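PDB 5OWG: PcyX_EBK42635 from Marine metagenome, which probably reduces biliverdin to phycoerythrobilin in a ferredoxin-dependent, four-electron reaction, as a member of the ferredoxin-dependent bilin reductase family. Local coordinates for residues Cys79-Ile90 / Met189-Ser200. Residues are numbered along the deposited sequence; the frame is centred on the assembly and turned at random.
Sequences CLFPMLTNGGPI and MADVIKAQNYYS
Gln196 reaches from helix 189-204 to Pro82, where its NE2 donates to Pro82 O at 3.0 Å. The bond is straight at the hydrogen (179°) and lies in the amide plane, although the donor stands above the carbonyl plane of Pro82. Arg58 NE bonds to OE1, so both ends of this buried amide are held and its rotation is fixed. Phe81 lies against the same side chain, CD1 being 3.8 Å from Gln196 CD, and its CZ meets Tyr199 CD1 obliquely. Packing is close at Tyr199 too: with CG anti to the backbone N (chi1 170°), the ring offers one face to Ile90 CD1, which sits 3.6 Å from the centroid, a CH-pi contact. Buried Val192 fits tightly against the turn, its CB 3.1 Å from Leu84 O and its CG1 beside Asn86 O. The looser, solvent side is at exposed Met189, faced by partly exposed Leu84 and Thr85. There Leu84 CB touches Met189 CG at 3.7 Å, and Met189 CA makes a CH...O contact with Leu84 O. The type I turn Met83-Asn86 carries the chain past the helix. Segments 79-82 and 189-200 run nearly antiparallel (162°), within the alpha/beta/alpha sandwich of ferredoxin-dependent bilin reductases.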
ATOM      1  N   CYS A  79      -0.361  -0.058  -0.811  1.00 42.28           N
ATOM      2  CA  CYS A  79      -1.362  -1.075  -1.090  1.00 32.12           C
ATOM      3  C   CYS A  79      -2.427  -0.492  -2.005  1.00 39.66           C
ATOM      4  O   CYS A  79      -2.796   0.679  -1.885  1.00 39.83           O
ATOM      5  CB  CYS A  79      -2.019  -1.593   0.193  1.00 37.49           C
ATOM      6  SG  CYS A  79      -3.066  -3.024  -0.072  1.00 55.02           S
ATOM      7  N   LEU A  80      -2.921  -1.326  -2.920  1.00 51.27           N
ATOM      8  CA  LEU A  80      -3.963  -0.932  -3.862  1.00 56.13           C
ATOM      9  C   LEU A  80      -5.066  -1.979  -3.861  1.00 42.51           C
ATOM     10  O   LEU A  80      -4.809  -3.154  -4.145  1.00 50.03           O
ATOM     11  CB  LEU A  80      -3.401  -0.766  -5.279  1.00 50.20           C
ATOM     12  CG  LEU A  80      -2.917   0.624  -5.697  1.00 40.89           C
ATOM     13  CD1 LEU A  80      -1.603   0.984  -5.023  1.00 33.91           C
ATOM     14  CD2 LEU A  80      -2.783   0.712  -7.214  1.00 49.55           C
ATOM     15  N   PHE A  81      -6.295  -1.550  -3.549  1.00 34.18           N
ATOM     16  CA  PHE A  81      -7.474  -2.401  -3.657  1.00 28.20           C
ATOM     17  C   PHE A  81      -8.262  -2.037  -4.908  1.00 43.68           C
ATOM     18  O   PHE A  81      -8.570  -0.853  -5.105  1.00 44.69           O
ATOM     19  CB  PHE A  81      -8.370  -2.242  -2.431  1.00 53.05           C
ATOM     20  CG  PHE A  81      -7.867  -2.950  -1.204  1.00 51.03           C
ATOM     21  CD1 PHE A  81      -8.087  -4.306  -1.031  1.00 52.01           C
ATOM     22  CD2 PHE A  81      -7.199  -2.253  -0.212  1.00 50.35           C
ATOM     23  CE1 PHE A  81      -7.636  -4.958   0.100  1.00 58.92           C
ATOM     24  CE2 PHE A  81      -6.747  -2.900   0.924  1.00 52.37           C
ATOM     25  CZ  PHE A  81      -6.965  -4.253   1.079  1.00 52.31           C
ATOM     26  N   PRO A  82      -8.615  -2.985  -5.775  1.00 40.02           N
ATOM     27  CA  PRO A  82      -9.458  -2.648  -6.930  1.00 54.16           C
ATOM     28  C   PRO A  82     -10.899  -2.386  -6.513  1.00 47.32           C
ATOM     29  O   PRO A  82     -11.297  -2.591  -5.365  1.00 49.36           O
ATOM     30  CB  PRO A  82      -9.349  -3.885  -7.826  1.00 57.25           C
ATOM     31  CG  PRO A  82      -9.005  -4.994  -6.896  1.00 56.12           C
ATOM     32  CD  PRO A  82      -8.145  -4.381  -5.831  1.00 51.88           C
ATOM     33  N   MET A  83     -11.691  -1.922  -7.479  1.00 43.54           N
ATOM     34  CA  MET A  83     -13.092  -1.613  -7.226  1.00 40.99           C
ATOM     35  C   MET A  83     -13.898  -2.904  -7.066  1.00 57.34           C
ATOM     36  O   MET A  83     -13.432  -4.008  -7.365  1.00 51.86           O
ATOM     37  CB  MET A  83     -13.652  -0.741  -8.355  1.00 44.60           C
ATOM     38  CG  MET A  83     -14.961  -0.015  -8.038  1.00 54.55           C
ATOM     39  SD  MET A  83     -14.881   1.000  -6.549  1.00 53.87           S
ATOM     40  CE  MET A  83     -13.666   2.218  -7.039  1.00 48.82           C
ATOM     41  N   LEU A  84     -15.138  -2.748  -6.594  1.00 43.14           N
ATOM     42  CA  LEU A  84     -15.906  -3.846  -6.018  1.00 58.62           C
ATOM     43  C   LEU A  84     -16.547  -4.785  -7.038  1.00 67.50           C
ATOM     44  O   LEU A  84     -17.044  -5.840  -6.630  1.00 81.47           O
ATOM     45  CB  LEU A  84     -16.987  -3.277  -5.095  1.00 57.08           C
ATOM     46  CG  LEU A  84     -16.460  -2.442  -3.921  1.00 57.71           C
ATOM     47  CD1 LEU A  84     -17.608  -1.840  -3.128  1.00 64.08           C
ATOM     48  CD2 LEU A  84     -15.561  -3.265  -3.003  1.00 51.01           C
ATOM     49  N   THR A  85     -16.575  -4.453  -8.330  1.00 52.97           N
ATOM     50  CA  THR A  85     -16.939  -5.443  -9.341  1.00 68.66           C
ATOM     51  C   THR A  85     -15.719  -6.115  -9.953  1.00 66.02           C
ATOM     52  O   THR A  85     -15.871  -7.010 -10.791  1.00 65.45           O
ATOM     53  CB  THR A  85     -17.786  -4.823 -10.462  1.00 53.80           C
ATOM     54  OG1 THR A  85     -17.042  -3.798 -11.133  1.00 57.61           O
ATOM     55  CG2 THR A  85     -19.085  -4.244  -9.918  1.00 56.22           C
ATOM     56  N   ASN A  86     -14.520  -5.704  -9.557  1.00 61.85           N
ATOM     57  CA  ASN A  86     -13.287  -6.305 -10.037  1.00 53.81           C
ATOM     58  C   ASN A  86     -12.865  -7.435  -9.110  1.00 71.68           C
ATOM     59  O   ASN A  86     -13.061  -7.375  -7.892  1.00 65.85           O
ATOM     60  CB  ASN A  86     -12.183  -5.250 -10.121  1.00 63.68           C
ATOM     61  CG  ASN A  86     -10.931  -5.761 -10.805  1.00 61.53           C
ATOM     62  OD1 ASN A  86     -10.634  -6.956 -10.780  1.00 75.09           O
ATOM     63  ND2 ASN A  86     -10.187  -4.850 -11.420  1.00 54.01           N
ATOM     64  N   GLY A  87     -12.283  -8.475  -9.702  1.00 79.80           N
ATOM     65  CA  GLY A  87     -11.827  -9.624  -8.945  1.00 67.97           C
ATOM     66  C   GLY A  87     -10.320  -9.758  -8.963  1.00 53.04           C
ATOM     67  O   GLY A  87      -9.781 -10.834  -8.686  1.00 56.02           O
ATOM     68  N   GLY A  88      -9.628  -8.668  -9.281  1.00 68.84           N
ATOM     69  CA  GLY A  88      -8.195  -8.699  -9.448  1.00 64.35           C
ATOM     70  C   GLY A  88      -7.445  -8.810  -8.138  1.00 74.27           C
ATOM     71  O   GLY A  88      -8.018  -8.707  -7.049  1.00 66.66           O
ATOM     72  N   PRO A  89      -6.130  -9.027  -8.224  1.00 69.00           N
ATOM     73  CA  PRO A  89      -5.319  -9.159  -7.007  1.00 73.53           C
ATOM     74  C   PRO A  89      -5.154  -7.839  -6.270  1.00 74.85           C
ATOM     75  O   PRO A  89      -5.841  -6.856  -6.568  1.00 61.20           O
ATOM     76  CB  PRO A  89      -3.979  -9.681  -7.540  1.00 67.59           C
ATOM     77  CG  PRO A  89      -3.910  -9.179  -8.937  1.00 68.53           C
ATOM     78  CD  PRO A  89      -5.322  -9.164  -9.448  1.00 63.69           C
ATOM     79  N   ILE A  90      -4.241  -7.812  -5.303  1.00 65.18           N
ATOM     80  CA  ILE A  90      -3.958  -6.627  -4.504  1.00 44.89           C
ATOM     81  C   ILE A  90      -2.467  -6.344  -4.615  1.00 53.48           C
ATOM     82  O   ILE A  90      -1.641  -7.137  -4.144  1.00 64.53           O
ATOM     83  CB  ILE A  90      -4.375  -6.814  -3.036  1.00 55.50           C
ATOM     84  CG1 ILE A  90      -5.893  -6.972  -2.924  1.00 49.95           C
ATOM     85  CG2 ILE A  90      -3.905  -5.638  -2.179  1.00 50.56           C
ATOM     86  CD1 ILE A  90      -6.337  -7.638  -1.637  1.00 56.85           C
ATOM     87  N   MET A 189     -20.336  -8.169  -6.587  1.00 87.52           N
ATOM     88  CA  MET A 189     -19.922  -7.268  -5.515  1.00 92.11           C
ATOM     89  C   MET A 189     -19.729  -8.011  -4.197  1.00 91.10           C
ATOM     90  O   MET A 189     -18.694  -7.870  -3.537  1.00 88.45           O
ATOM     91  CB  MET A 189     -20.956  -6.152  -5.351  1.00 90.64           C
ATOM     92  CG  MET A 189     -20.354  -4.786  -5.067  1.00 95.46           C
ATOM     93  SD  MET A 189     -21.608  -3.521  -4.789  1.00 93.26           S
ATOM     94  CE  MET A 189     -21.240  -2.378  -6.117  1.00 88.41           C
ATOM     95  N   ALA A 190     -20.724  -8.805  -3.796  1.00 91.98           N
ATOM     96  CA  ALA A 190     -20.664  -9.489  -2.507  1.00 83.78           C
ATOM     97  C   ALA A 190     -19.381 -10.302  -2.366  1.00 86.62           C
ATOM     98  O   ALA A 190     -18.704 -10.244  -1.334  1.00 87.41           O
ATOM     99  CB  ALA A 190     -21.889 -10.386  -2.335  1.00 94.87           C
ATOM    100  N   ASP A 191     -19.031 -11.071  -3.400  1.00 83.94           N
ATOM    101  CA  ASP A 191     -17.841 -11.913  -3.321  1.00 91.99           C
ATOM    102  C   ASP A 191     -16.561 -11.087  -3.328  1.00 88.48           C
ATOM    103  O   ASP A 191     -15.576 -11.473  -2.688  1.00 88.29           O
ATOM    104  CB  ASP A 191     -17.832 -12.916  -4.473  1.00101.28           C
ATOM    105  CG  ASP A 191     -18.959 -13.926  -4.372  1.00106.10           C
ATOM    106  OD1 ASP A 191     -19.831 -13.758  -3.493  1.00105.05           O
ATOM    107  OD2 ASP A 191     -18.972 -14.889  -5.167  1.00 96.07           O
ATOM    108  N   VAL A 192     -16.548  -9.958  -4.040  1.00 90.31           N
ATOM    109  CA  VAL A 192     -15.358  -9.113  -4.055  1.00 83.03           C
ATOM    110  C   VAL A 192     -15.129  -8.493  -2.683  1.00 76.61           C
ATOM    111  O   VAL A 192     -13.995  -8.435  -2.194  1.00 67.88           O
ATOM    112  CB  VAL A 192     -15.480  -8.039  -5.153  1.00 77.37           C
ATOM    113  CG1 VAL A 192     -14.282  -7.099  -5.123  1.00 73.80           C
ATOM    114  CG2 VAL A 192     -15.597  -8.694  -6.520  1.00 83.86           C
ATOM    115  N   ILE A 193     -16.197  -8.015  -2.041  1.00 72.16           N
ATOM    116  CA  ILE A 193     -16.081  -7.499  -0.678  1.00 84.50           C
ATOM    117  C   ILE A 193     -15.501  -8.567   0.239  1.00 88.05           C
ATOM    118  O   ILE A 193     -14.517  -8.335   0.953  1.00 81.55           O
ATOM    119  CB  ILE A 193     -17.451  -7.006  -0.174  1.00 76.06           C
ATOM    120  CG1 ILE A 193     -17.886  -5.769  -0.968  1.00 68.25           C
ATOM    121  CG2 ILE A 193     -17.404  -6.710   1.331  1.00 78.97           C
ATOM    122  CD1 ILE A 193     -19.275  -5.255  -0.629  1.00 72.72           C
ATOM    123  N   LYS A 194     -16.108  -9.755   0.233  1.00 85.42           N
ATOM    124  CA  LYS A 194     -15.630 -10.857   1.062  1.00 80.40           C
ATOM    125  C   LYS A 194     -14.142 -11.108   0.843  1.00 87.15           C
ATOM    126  O   LYS A 194     -13.375 -11.251   1.802  1.00 84.96           O
ATOM    127  CB  LYS A 194     -16.440 -12.116   0.748  1.00 94.26           C
ATOM    128  CG  LYS A 194     -16.146 -13.304   1.651  1.00101.72           C
ATOM    129  CD  LYS A 194     -16.854 -14.565   1.164  1.00101.96           C
ATOM    130  CE  LYS A 194     -18.355 -14.358   1.000  1.00105.09           C
ATOM    131  NZ  LYS A 194     -18.980 -13.749   2.207  1.00107.63           N
ATOM    132  N   ALA A 195     -13.716 -11.162  -0.420  1.00 80.61           N
ATOM    133  CA  ALA A 195     -12.331 -11.511  -0.721  1.00 83.30           C
ATOM    134  C   ALA A 195     -11.367 -10.450  -0.202  1.00 78.27           C
ATOM    135  O   ALA A 195     -10.344 -10.774   0.412  1.00 66.16           O
ATOM    136  CB  ALA A 195     -12.159 -11.709  -2.227  1.00 87.69           C
ATOM    137  N   GLN A 196     -11.677  -9.175  -0.439  1.00 79.87           N
ATOM    138  CA  GLN A 196     -10.766  -8.112  -0.023  1.00 79.73           C
ATOM    139  C   GLN A 196     -10.713  -7.987   1.495  1.00 75.70           C
ATOM    140  O   GLN A 196      -9.641  -7.750   2.066  1.00 61.46           O
ATOM    141  CB  GLN A 196     -11.180  -6.788  -0.665  1.00 57.46           C
ATOM    142  CG  GLN A 196     -10.981  -6.758  -2.171  1.00 61.96           C
ATOM    143  CD  GLN A 196     -11.230  -5.389  -2.772  1.00 60.11           C
ATOM    144  OE1 GLN A 196     -11.708  -4.478  -2.095  1.00 55.06           O
ATOM    145  NE2 GLN A 196     -10.900  -5.235  -4.049  1.00 55.69           N
ATOM    146  N   ASN A 197     -11.854  -8.145   2.168  1.00 70.45           N
ATOM    147  CA  ASN A 197     -11.869  -8.100   3.627  1.00 84.72           C
ATOM    148  C   ASN A 197     -11.043  -9.235   4.220  1.00 85.87           C
ATOM    149  O   ASN A 197     -10.200  -9.014   5.097  1.00 83.13           O
ATOM    150  CB  ASN A 197     -13.309  -8.160   4.136  1.00 72.72           C
ATOM    151  CG  ASN A 197     -14.073  -6.879   3.878  1.00 69.66           C
ATOM    152  OD1 ASN A 197     -13.572  -5.963   3.228  1.00 77.81           O
ATOM    153  ND2 ASN A 197     -15.298  -6.810   4.388  1.00 75.03           N
ATOM    154  N   TYR A 198     -11.283 -10.466   3.758  1.00 82.38           N
ATOM    155  CA  TYR A 198     -10.502 -11.608   4.225  1.00 90.32           C
ATOM    156  C   TYR A 198      -9.009 -11.318   4.155  1.00 87.15           C
ATOM    157  O   TYR A 198      -8.245 -11.715   5.043  1.00 87.65           O
ATOM    158  CB  TYR A 198     -10.852 -12.845   3.395  1.00 97.71           C
ATOM    159  CG  TYR A 198     -10.135 -14.111   3.811  1.00109.14           C
ATOM    160  CD1 TYR A 198     -10.619 -14.900   4.846  1.00113.38           C
ATOM    161  CD2 TYR A 198      -8.981 -14.527   3.157  1.00102.56           C
ATOM    162  CE1 TYR A 198      -9.970 -16.061   5.226  1.00115.27           C
ATOM    163  CE2 TYR A 198      -8.326 -15.685   3.528  1.00111.99           C
ATOM    164  CZ  TYR A 198      -8.825 -16.449   4.563  1.00115.67           C
ATOM    165  OH  TYR A 198      -8.173 -17.603   4.933  1.00112.72           O
ATOM    166  N   TYR A 199      -8.575 -10.621   3.103  1.00 81.73           N
ATOM    167  CA  TYR A 199      -7.185 -10.189   3.014  1.00 79.82           C
ATOM    168  C   TYR A 199      -6.864  -9.153   4.082  1.00 82.10           C
ATOM    169  O   TYR A 199      -5.750  -9.129   4.619  1.00 77.15           O
ATOM    170  CB  TYR A 199      -6.910  -9.633   1.616  1.00 67.59           C
ATOM    171  CG  TYR A 199      -5.581  -8.925   1.462  1.00 63.89           C
ATOM    172  CD1 TYR A 199      -5.438  -7.589   1.815  1.00 66.30           C
ATOM    173  CD2 TYR A 199      -4.475  -9.585   0.943  1.00 61.10           C
ATOM    174  CE1 TYR A 199      -4.230  -6.936   1.672  1.00 68.89           C
ATOM    175  CE2 TYR A 199      -3.262  -8.940   0.794  1.00 69.01           C
ATOM    176  CZ  TYR A 199      -3.146  -7.615   1.157  1.00 72.85           C
ATOM    177  OH  TYR A 199      -1.940  -6.970   1.012  1.00 72.65           O
ATOM    178  N   SER A 200      -7.829  -8.288   4.406  1.00 77.68           N
ATOM    179  CA  SER A 200      -7.597  -7.261   5.417  1.00 82.26           C
ATOM    180  C   SER A 200      -7.572  -7.864   6.815  1.00 92.11           C
ATOM    181  O   SER A 200      -6.765  -7.454   7.658  1.00 87.48           O
ATOM    182  CB  SER A 200      -8.668  -6.177   5.313  1.00 67.67           C
ATOM    183  OG  SER A 200      -8.553  -5.467   4.092  1.00 64.44           O
TER